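Local coordinates for glyoxalase-like domain protein (Staphylococcus aureus, PDB 3P8A), which is of unknown function but belongs to the VOC (glyoxalase-like) family, whose members commonly use a pocket formed by a curved beta sheet to hold small ligands, at residues L62-N66 / E67-E71; G51-K55 / Y56-N60; V217-D221 / H222-L226; S206-L209 / K210-M214. All blocks are in the same frame, centred on the assembly; numbering follows the deposited sequence.

Contacts 2 and 1 follow each other along the chain and share strand 58-64: contact 2 is the hairpin of strands 48-53 and 58-64 at one margin of the eight-stranded mixed sheet, and contact 1 is the next hairpin, 58-64 with 69-75. Their centres are about 18 Å apart, yet E71 OE2 meets N60 ND2 at 2.7 Å, joining them beside the bound glycerol. Contacts 4 and 3 come later, with centres about 14 Å apart, where L226 packs on helix 201-212. Contact 3 forms the outer hairpin of the second, seven-stranded sheet, its centre about 37 Å from that of contact 2. Both marginal hairpins belong to sheets of similar strand order, consistent with two related modules.

Contact 1: residues L62-N66 / E67-E71; sequences LGYIN and ENYIE
G63 and I70 pair through both of their backbone polar groups: G63 N donates to I70 O at 2.9 Å in a nearly straight bond (176°), and I70 N returns one to G63 O at 2.8 Å. Closer to the turn, I65 N gives its hydrogen to N68 O at 3.0 Å, which closes the chain reversal. These backbone bonds belong to the antiparallel hairpin of strands 58-64 and 69-75, with L62 facing E71 and Y64 facing Y69 as non-hydrogen-bonded pairs. At the turn's outer side one water donates both to N66 OD1 and to E67 OE1, bridging two neighbouring side chains by their oxygens. On the face carrying L62, Y64, Y69 and E71, CD2 of L62 rests against CE1 of Y69 at 3.6 Å. The Y69 ring is carried there with CG between its backbone N and carbonyl carbon (chi1 60°), and it runs alongside the Y64 ring, the planes 46° apart; H27 stacks on Y69 as well. Of the polar ends on this face, Y69 OH bonds to a glycerol, while E71 OE2 accepts from N60 ND2 and also bonds to the glycerol. On the other face CD1 of I65 meets CD1 of I70 at 4.0 Å.

Contact 2: residues G51-K55 / Y56-N60; sequences GYHHK and YGTFN. With GOL (glycerol), chain C.
H53 and T58 meet through their side chains, H53 ND1 lying 3.0 Å from T58 OG1 near the plane of the imidazole, in a hydrogen bond whose donor may be either. The other ring nitrogen, H53 NE2, bonds at 2.7 Å to O2 of a glycerol, which in this crystal probably holds the rotation of the ring. N60 ND2 reaches the same glycerol oxygen in a weak bond, E71 being its stronger partner, and N60 OD1 accepts from G51 N at 3.0 Å, nearly along the C=O axis. The N60 amide is thus gripped at both ends. These residues belong to the antiparallel hairpin of strands 48-53 and 58-64, at the margin of the eight-stranded sheet, where the glycerol, probably from the crystallisation liquor, may mark a pocket; R139 also bonds to it. Behind the side chains, H53 N donates to T58 O at 2.8 Å, while H53 O takes G57 N almost head-on and Y56 N from above the carbonyl plane, so that one carbonyl oxygen takes both turn amides. G57 has a positive phi (85°), at which a CB would jam against the preceding carbonyl oxygen; the Y52 phenol reaches across to it, Y52 OH lying 3.2 Å from G57 CA. Farther out, K55 lays its CB over one face of the Y56 ring, and its NZ forms a salt bridge with E89.

Contact 3: residues V217-D221 / H222-L226; sequences VEEND and HYTDL
N220 and Y223 both hold CG between the backbone N and the carbonyl carbon (chi1 60° and 67°), and these torsions turn the amide and the phenol toward each other: N220 ND2 stands over the centre of one face of the Y223 ring, the two planes nearly perpendicular. E218 CG, anti to its own backbone N, lies 3.6 Å from Y223 CE1, and the bend at chi2 (73°) then swings the carboxylate so that E218 OE2 receives N220 ND2, 2.8 Å away, on its anti lone pair. N220 OD1 accepts twice, from H222 N in the carbonyl plane and from Y223 N above it, both at 3.0 Å, while N220 N donates to Y223 O. On the opposite face, T224 OG1 donates to E219 OE2 at 2.7 Å. Farther from the turn V217 and E218 both face D225 in a classic beta bulge: V217 N bonds to D225 O at 2.9 Å, and E218 N reaches the same oxygen only weakly. R236 makes a salt bridge with D225 and a cation-pi contact with Y223. One asparagine side chain therefore satisfies two turn amides through its oxygen, and its nitrogen is held by a carboxylate, which probably polarises the amide and fixes its flip.

Contact 4: residues S206-L209 / K210-M214; sequences SNWL and KWFDM
W208 and F212 form the main aromatic contact, an edge-to-face pair in which the edge of F212 at CE2 points onto the pyrrole face of W208, 3.7 Å from W208 CG, with planes at 84°. Four residues apart, the two lie on one flank of the helix. A Met-aromatic contact involves M214, present as selenomethionine: its extended chain runs beside the W208 indole, with M214 CE 3.8 Å from W208 CE3 and SE oblique to the six-membered ring. CH-pi packing appears at N207, whose CB lies over the face of the W211 six-membered ring, 3.6 Å from its centroid, while the N207 amide lies only 17° from the indole plane. The main-chain bonds are those of an alpha helix, 201-212, near its C-terminal end: W211 N donates to N207 O at 2.9 Å, F212 N to W208 O likewise, and D213 N to L209 O weakly, D213 having left helical angles with a positive phi (54°). A water donates to L209 O (2.9 Å) and to M214 O (2.6 Å), linking a carbonyl of the last turn to one beyond it. Apolar contacts finish the set, with L209 CD2 4.2 Å from M214 CB; L226 packs against W208, L209 and M214 from strand 223-227, and P165 touches W208 and F212.

Contact 1: residues L62-N66 / E67-E71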
# COMPACT_ATOMS: atom_id res chain seq x y z
N LEU A 62 -1.24 -7.41 -10.58
CA LEU A 62 -1.86 -7.60 -9.28
C LEU A 62 -1.82 -9.00 -8.76
O LEU A 62 -2.08 -9.95 -9.49
CB LEU A 62 -3.31 -7.08 -9.34
CG LEU A 62 -3.49 -5.73 -10.08
CD1 LEU A 62 -4.88 -5.55 -10.62
CD2 LEU A 62 -3.08 -4.55 -9.20
N GLY A 63 -1.42 -9.12 -7.50
CA GLY A 63 -1.38 -10.36 -6.75
C GLY A 63 -2.53 -10.33 -5.75
O GLY A 63 -2.39 -9.78 -4.65
N TYR A 64 -3.70 -10.86 -6.16
CA TYR A 64 -4.88 -10.89 -5.29
C TYR A 64 -4.72 -11.93 -4.20
O TYR A 64 -4.47 -13.10 -4.49
CB TYR A 64 -6.17 -11.12 -6.09
CG TYR A 64 -6.54 -9.98 -7.01
CD1 TYR A 64 -7.14 -8.82 -6.51
CD2 TYR A 64 -6.33 -10.07 -8.38
CE1 TYR A 64 -7.51 -7.78 -7.36
CE2 TYR A 64 -6.70 -9.03 -9.24
CZ TYR A 64 -7.29 -7.89 -8.72
OH TYR A 64 -7.67 -6.86 -9.56
N ILE A 65 -4.84 -11.50 -2.95
CA ILE A 65 -4.71 -12.38 -1.79
C ILE A 65 -6.12 -12.73 -1.30
O ILE A 65 -6.70 -13.69 -1.80
CB ILE A 65 -3.75 -11.79 -0.71
CG1 ILE A 65 -2.39 -11.37 -1.30
CG2 ILE A 65 -3.55 -12.75 0.46
CD1 ILE A 65 -1.55 -12.55 -2.05
N ASN A 66 -6.68 -11.94 -0.38
CA ASN A 66 -8.02 -12.18 0.17
C ASN A 66 -8.61 -10.85 0.66
O ASN A 66 -8.28 -10.39 1.76
CB ASN A 66 -7.95 -13.24 1.29
CG ASN A 66 -9.29 -13.81 1.73
OD1 ASN A 66 -10.37 -13.42 1.27
ND2 ASN A 66 -9.24 -14.76 2.66
N GLU A 67 -9.43 -10.21 -0.21
CA GLU A 67 -10.08 -8.92 0.02
C GLU A 67 -9.03 -7.77 0.14
O GLU A 67 -9.34 -6.64 0.55
CB GLU A 67 -11.08 -8.97 1.20
CG GLU A 67 -12.27 -9.87 0.92
CD GLU A 67 -13.13 -10.21 2.12
OE1 GLU A 67 -13.02 -11.35 2.63
OE2 GLU A 67 -13.93 -9.34 2.55
N ASN A 68 -7.79 -8.10 -0.27
CA ASN A 68 -6.64 -7.20 -0.33
C ASN A 68 -5.66 -7.77 -1.35
O ASN A 68 -5.85 -8.90 -1.81
CB ASN A 68 -5.99 -6.97 1.05
CG ASN A 68 -5.80 -8.21 1.89
OD1 ASN A 68 -6.23 -8.27 3.06
ND2 ASN A 68 -5.17 -9.22 1.33
N TYR A 69 -4.68 -6.98 -1.78
CA TYR A 69 -3.78 -7.46 -2.82
C TYR A 69 -2.43 -6.81 -2.76
O TYR A 69 -2.20 -5.89 -1.99
CB TYR A 69 -4.41 -7.26 -4.22
CG TYR A 69 -4.74 -5.83 -4.60
CD1 TYR A 69 -3.92 -5.11 -5.47
CD2 TYR A 69 -5.90 -5.21 -4.12
CE1 TYR A 69 -4.23 -3.80 -5.83
CE2 TYR A 69 -6.22 -3.90 -4.49
CZ TYR A 69 -5.38 -3.20 -5.33
OH TYR A 69 -5.69 -1.91 -5.70
N ILE A 70 -1.54 -7.31 -3.61
CA ILE A 70 -0.21 -6.76 -3.82
C ILE A 70 -0.28 -6.06 -5.17
O ILE A 70 -0.64 -6.69 -6.17
CB ILE A 70 0.89 -7.85 -3.83
CG1 ILE A 70 0.88 -8.66 -2.50
CG2 ILE A 70 2.27 -7.19 -4.06
CD1 ILE A 70 1.55 -10.07 -2.58
N GLU A 71 0.08 -4.77 -5.20
CA GLU A 71 0.15 -4.02 -6.43
C GLU A 71 1.60 -3.91 -6.83
O GLU A 71 2.39 -3.28 -6.13
CB GLU A 71 -0.52 -2.64 -6.31
CG GLU A 71 -0.60 -1.94 -7.66
CD GLU A 71 -0.95 -0.46 -7.64
OE1 GLU A 71 -0.83 0.16 -6.56
OE2 GLU A 71 -1.27 0.09 -8.72
O HOH W 1 -13.21 -13.81 1.46

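Contact 2: residues G51-K55 / Y56-N60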
# COMPACT_ATOMS: atom_id res chain seq x y z
N GLY A 51 -3.69 -2.50 -15.35
CA GLY A 51 -3.95 -1.48 -16.35
C GLY A 51 -2.94 -0.37 -16.28
O GLY A 51 -1.98 -0.46 -15.52
N TYR A 52 -3.17 0.69 -17.05
CA TYR A 52 -2.31 1.86 -17.16
C TYR A 52 -3.00 3.06 -16.50
O TYR A 52 -4.20 3.26 -16.67
CB TYR A 52 -2.05 2.14 -18.65
CG TYR A 52 -1.12 3.29 -18.98
CD1 TYR A 52 -1.62 4.53 -19.38
CD2 TYR A 52 0.26 3.10 -19.01
CE1 TYR A 52 -0.76 5.56 -19.77
CE2 TYR A 52 1.13 4.12 -19.38
CZ TYR A 52 0.61 5.36 -19.74
OH TYR A 52 1.46 6.37 -20.13
N HIS A 53 -2.23 3.82 -15.70
CA HIS A 53 -2.69 5.03 -15.02
C HIS A 53 -2.27 6.18 -15.94
O HIS A 53 -1.10 6.58 -15.94
CB HIS A 53 -2.04 5.17 -13.61
CG HIS A 53 -2.26 4.01 -12.69
ND1 HIS A 53 -1.20 3.22 -12.26
CD2 HIS A 53 -3.40 3.56 -12.12
CE1 HIS A 53 -1.74 2.32 -11.45
NE2 HIS A 53 -3.06 2.50 -11.33
N HIS A 54 -3.21 6.66 -16.80
CA HIS A 54 -2.94 7.70 -17.79
C HIS A 54 -2.33 8.97 -17.25
O HIS A 54 -1.44 9.51 -17.89
CB HIS A 54 -4.14 8.00 -18.71
CG HIS A 54 -3.72 8.73 -19.96
ND1 HIS A 54 -3.33 8.05 -21.10
CD2 HIS A 54 -3.56 10.06 -20.17
CE1 HIS A 54 -2.97 8.98 -21.97
NE2 HIS A 54 -3.10 10.21 -21.46
N LYS A 55 -2.78 9.43 -16.07
CA LYS A 55 -2.27 10.64 -15.42
C LYS A 55 -0.77 10.58 -15.11
O LYS A 55 -0.10 11.62 -15.16
CB LYS A 55 -2.99 10.86 -14.09
CG LYS A 55 -4.38 11.44 -14.18
CD LYS A 55 -5.14 11.27 -12.85
CE LYS A 55 -4.57 12.04 -11.68
NZ LYS A 55 -4.70 13.52 -11.85
N TYR A 56 -0.26 9.39 -14.74
CA TYR A 56 1.12 9.21 -14.30
C TYR A 56 2.08 8.50 -15.22
O TYR A 56 3.28 8.69 -15.08
CB TYR A 56 1.14 8.56 -12.92
CG TYR A 56 0.32 9.30 -11.88
CD1 TYR A 56 0.75 10.53 -11.37
CD2 TYR A 56 -0.87 8.77 -11.39
CE1 TYR A 56 0.00 11.22 -10.42
CE2 TYR A 56 -1.63 9.46 -10.45
CZ TYR A 56 -1.18 10.67 -9.95
OH TYR A 56 -1.92 11.33 -9.00
N GLY A 57 1.57 7.69 -16.14
CA GLY A 57 2.41 6.95 -17.08
C GLY A 57 2.93 5.63 -16.52
O GLY A 57 3.93 5.10 -17.00
N THR A 58 2.24 5.11 -15.48
CA THR A 58 2.57 3.86 -14.77
C THR A 58 1.59 2.76 -15.14
O THR A 58 0.50 3.06 -15.64
CB THR A 58 2.59 4.07 -13.24
OG1 THR A 58 1.37 4.69 -12.81
CG2 THR A 58 3.79 4.85 -12.76
N PHE A 59 1.97 1.49 -14.90
CA PHE A 59 1.13 0.31 -15.11
C PHE A 59 1.39 -0.68 -14.00
O PHE A 59 2.44 -0.64 -13.36
CB PHE A 59 1.38 -0.35 -16.48
CG PHE A 59 2.78 -0.85 -16.73
CD1 PHE A 59 3.80 0.02 -17.10
CD2 PHE A 59 3.08 -2.21 -16.66
CE1 PHE A 59 5.09 -0.44 -17.33
CE2 PHE A 59 4.38 -2.68 -16.90
CZ PHE A 59 5.37 -1.79 -17.24
N ASN A 60 0.46 -1.61 -13.81
CA ASN A 60 0.59 -2.56 -12.71
C ASN A 60 0.26 -4.02 -13.05
O ASN A 60 -0.21 -4.31 -14.15
CB ASN A 60 -0.23 -2.04 -11.48
CG ASN A 60 -1.72 -1.83 -11.72
OD1 ASN A 60 -2.28 -2.18 -12.76
ND2 ASN A 60 -2.42 -1.25 -10.76
C1 GOL C . -4.43 -1.01 -8.39
O1 GOL C . -5.64 -1.64 -8.46
C2 GOL C . -4.77 0.40 -8.67
O2 GOL C . -4.40 0.58 -10.02
C3 GOL C . -4.02 1.27 -7.66
O3 GOL C . -3.01 2.12 -8.26

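Contact 3: residues V217-D221 / H222-L226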
# COMPACT_ATOMS: atom_id res chain seq x y z
N VAL A 217 -0.78 -2.08 20.25
CA VAL A 217 -0.77 -3.51 20.58
C VAL A 217 0.43 -3.84 21.49
O VAL A 217 0.30 -4.56 22.46
CB VAL A 217 -0.77 -4.33 19.25
CG1 VAL A 217 -0.55 -5.81 19.50
CG2 VAL A 217 -2.05 -4.11 18.47
N GLU A 218 1.61 -3.33 21.14
CA GLU A 218 2.85 -3.65 21.83
C GLU A 218 3.81 -2.51 21.69
O GLU A 218 3.87 -1.87 20.65
CB GLU A 218 3.45 -4.95 21.23
CG GLU A 218 4.93 -5.23 21.58
CD GLU A 218 5.19 -5.69 23.00
OE1 GLU A 218 4.22 -6.11 23.66
OE2 GLU A 218 6.37 -5.65 23.45
N GLU A 219 4.58 -2.25 22.76
CA GLU A 219 5.59 -1.22 22.79
C GLU A 219 6.79 -1.77 23.55
O GLU A 219 6.64 -2.27 24.67
CB GLU A 219 5.01 0.02 23.49
CG GLU A 219 6.07 1.05 23.90
CD GLU A 219 6.85 1.74 22.81
OE1 GLU A 219 7.99 2.16 23.10
OE2 GLU A 219 6.31 1.93 21.69
N ASN A 220 7.99 -1.67 22.94
CA ASN A 220 9.24 -2.11 23.57
C ASN A 220 10.43 -1.31 23.03
O ASN A 220 10.22 -0.36 22.28
CB ASN A 220 9.42 -3.63 23.47
CG ASN A 220 9.48 -4.15 22.07
OD1 ASN A 220 10.42 -3.89 21.34
ND2 ASN A 220 8.47 -4.92 21.67
N ASP A 221 11.67 -1.66 23.41
CA ASP A 221 12.86 -0.90 23.00
C ASP A 221 13.23 -1.00 21.54
O ASP A 221 14.07 -0.24 21.08
CB ASP A 221 14.08 -1.26 23.87
CG ASP A 221 14.03 -0.70 25.28
OD1 ASP A 221 13.15 0.17 25.55
OD2 ASP A 221 14.86 -1.11 26.10
N HIS A 222 12.60 -1.94 20.82
CA HIS A 222 12.91 -2.21 19.41
C HIS A 222 11.78 -1.89 18.46
O HIS A 222 12.04 -1.37 17.39
CB HIS A 222 13.37 -3.68 19.22
CG HIS A 222 14.69 -4.04 19.83
ND1 HIS A 222 15.29 -5.27 19.58
CD2 HIS A 222 15.52 -3.32 20.65
CE1 HIS A 222 16.43 -5.27 20.26
NE2 HIS A 222 16.60 -4.12 20.92
N TYR A 223 10.53 -2.24 18.82
CA TYR A 223 9.39 -2.03 17.95
C TYR A 223 8.10 -1.66 18.68
O TYR A 223 7.98 -1.83 19.91
CB TYR A 223 9.15 -3.28 17.04
CG TYR A 223 8.72 -4.53 17.76
CD1 TYR A 223 7.37 -4.78 18.03
CD2 TYR A 223 9.65 -5.50 18.14
CE1 TYR A 223 6.97 -5.91 18.73
CE2 TYR A 223 9.26 -6.64 18.83
CZ TYR A 223 7.92 -6.86 19.09
OH TYR A 223 7.52 -7.98 19.76
N THR A 224 7.13 -1.14 17.89
CA THR A 224 5.76 -0.83 18.29
C THR A 224 4.81 -1.52 17.29
O THR A 224 4.96 -1.33 16.08
CB THR A 224 5.53 0.67 18.23
OG1 THR A 224 6.48 1.29 19.09
CG2 THR A 224 4.10 1.07 18.64
N ASP A 225 3.83 -2.29 17.80
CA ASP A 225 2.81 -2.91 16.95
C ASP A 225 1.54 -2.08 17.02
O ASP A 225 1.09 -1.71 18.11
CB ASP A 225 2.51 -4.34 17.36
CG ASP A 225 3.62 -5.30 17.00
OD1 ASP A 225 4.41 -4.97 16.09
OD2 ASP A 225 3.69 -6.37 17.62
N LEU A 226 1.00 -1.75 15.87
CA LEU A 226 -0.25 -0.99 15.75
C LEU A 226 -1.30 -1.83 15.01
O LEU A 226 -0.95 -2.74 14.28
CB LEU A 226 0.03 0.33 15.03
CG LEU A 226 1.02 1.30 15.69
CD1 LEU A 226 1.17 2.56 14.87
CD2 LEU A 226 0.61 1.64 17.10

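Contact 4: residues S206-L209 / K210-M214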
# COMPACT_ATOMS: atom_id res chain seq x y z
N SER A 206 3.16 8.16 16.50
CA SER A 206 2.36 9.33 16.86
C SER A 206 1.49 9.78 15.68
O SER A 206 0.29 9.97 15.85
CB SER A 206 3.28 10.47 17.34
OG SER A 206 2.58 11.69 17.48
N ASN A 207 2.09 9.87 14.47
CA ASN A 207 1.40 10.26 13.25
C ASN A 207 0.35 9.25 12.84
O ASN A 207 -0.76 9.65 12.50
CB ASN A 207 2.38 10.45 12.08
CG ASN A 207 3.14 11.74 12.16
OD1 ASN A 207 2.76 12.65 12.89
ND2 ASN A 207 4.23 11.83 11.42
N TRP A 208 0.69 7.95 12.83
CA TRP A 208 -0.24 6.89 12.44
C TRP A 208 -1.38 6.73 13.43
O TRP A 208 -2.51 6.46 13.00
CB TRP A 208 0.48 5.57 12.21
CG TRP A 208 1.29 5.49 10.94
CD1 TRP A 208 1.97 6.50 10.33
CD2 TRP A 208 1.61 4.30 10.22
NE1 TRP A 208 2.66 6.02 9.23
CE2 TRP A 208 2.44 4.67 9.13
CE3 TRP A 208 1.22 2.96 10.34
CZ2 TRP A 208 2.90 3.75 8.19
CZ3 TRP A 208 1.67 2.04 9.40
CH2 TRP A 208 2.50 2.43 8.34
N LEU A 209 -1.13 6.93 14.73
CA LEU A 209 -2.25 6.87 15.71
C LEU A 209 -3.25 8.01 15.47
O LEU A 209 -4.46 7.79 15.52
CB LEU A 209 -1.73 6.94 17.15
CG LEU A 209 -0.97 5.73 17.66
CD1 LEU A 209 -0.19 6.08 18.91
CD2 LEU A 209 -1.89 4.55 17.88
N LYS A 210 -2.72 9.19 15.13
CA LYS A 210 -3.46 10.41 14.87
C LYS A 210 -4.28 10.30 13.60
O LYS A 210 -5.50 10.47 13.64
CB LYS A 210 -2.48 11.58 14.77
CG LYS A 210 -3.07 12.94 15.10
CD LYS A 210 -2.08 14.08 14.88
CE LYS A 210 -1.08 14.30 16.01
NZ LYS A 210 -1.67 15.03 17.15
N TRP A 211 -3.61 9.97 12.47
CA TRP A 211 -4.23 9.88 11.15
C TRP A 211 -5.15 8.67 10.94
O TRP A 211 -6.17 8.81 10.27
CB TRP A 211 -3.15 9.87 10.07
CG TRP A 211 -2.18 11.02 10.09
CD1 TRP A 211 -2.44 12.31 10.47
CD2 TRP A 211 -0.85 11.02 9.55
NE1 TRP A 211 -1.33 13.09 10.26
CE2 TRP A 211 -0.34 12.33 9.69
CE3 TRP A 211 -0.03 10.02 9.00
CZ2 TRP A 211 0.96 12.67 9.32
CZ3 TRP A 211 1.26 10.36 8.61
CH2 TRP A 211 1.75 11.66 8.77
N PHE A 212 -4.79 7.51 11.46
CA PHE A 212 -5.57 6.30 11.18
C PHE A 212 -6.41 5.75 12.29
O PHE A 212 -7.00 4.67 12.13
CB PHE A 212 -4.68 5.23 10.52
CG PHE A 212 -3.75 5.79 9.46
CD1 PHE A 212 -4.27 6.41 8.32
CD2 PHE A 212 -2.38 5.75 9.63
CE1 PHE A 212 -3.42 6.97 7.37
CE2 PHE A 212 -1.52 6.32 8.68
CZ PHE A 212 -2.05 6.92 7.55
N ASP A 213 -6.44 6.46 13.45
CA ASP A 213 -7.23 6.07 14.61
C ASP A 213 -6.92 4.62 15.03
O ASP A 213 -7.81 3.82 15.32
CB ASP A 213 -8.74 6.26 14.30
CG ASP A 213 -9.48 7.00 15.39
OD1 ASP A 213 -9.89 8.16 15.14
OD2 ASP A 213 -9.62 6.44 16.50
N MSE A 214 -5.63 4.27 15.00
CA MSE A 214 -5.17 2.93 15.30
C MSE A 214 -5.07 2.68 16.80
O MSE A 214 -5.07 3.62 17.59
CB MSE A 214 -3.80 2.69 14.62
CG MSE A 214 -3.90 2.42 13.13
SE MSE A 214 -2.12 2.22 12.34
CE MSE A 214 -2.53 2.11 10.41
O HOH W 2 -5.62 6.18 17.69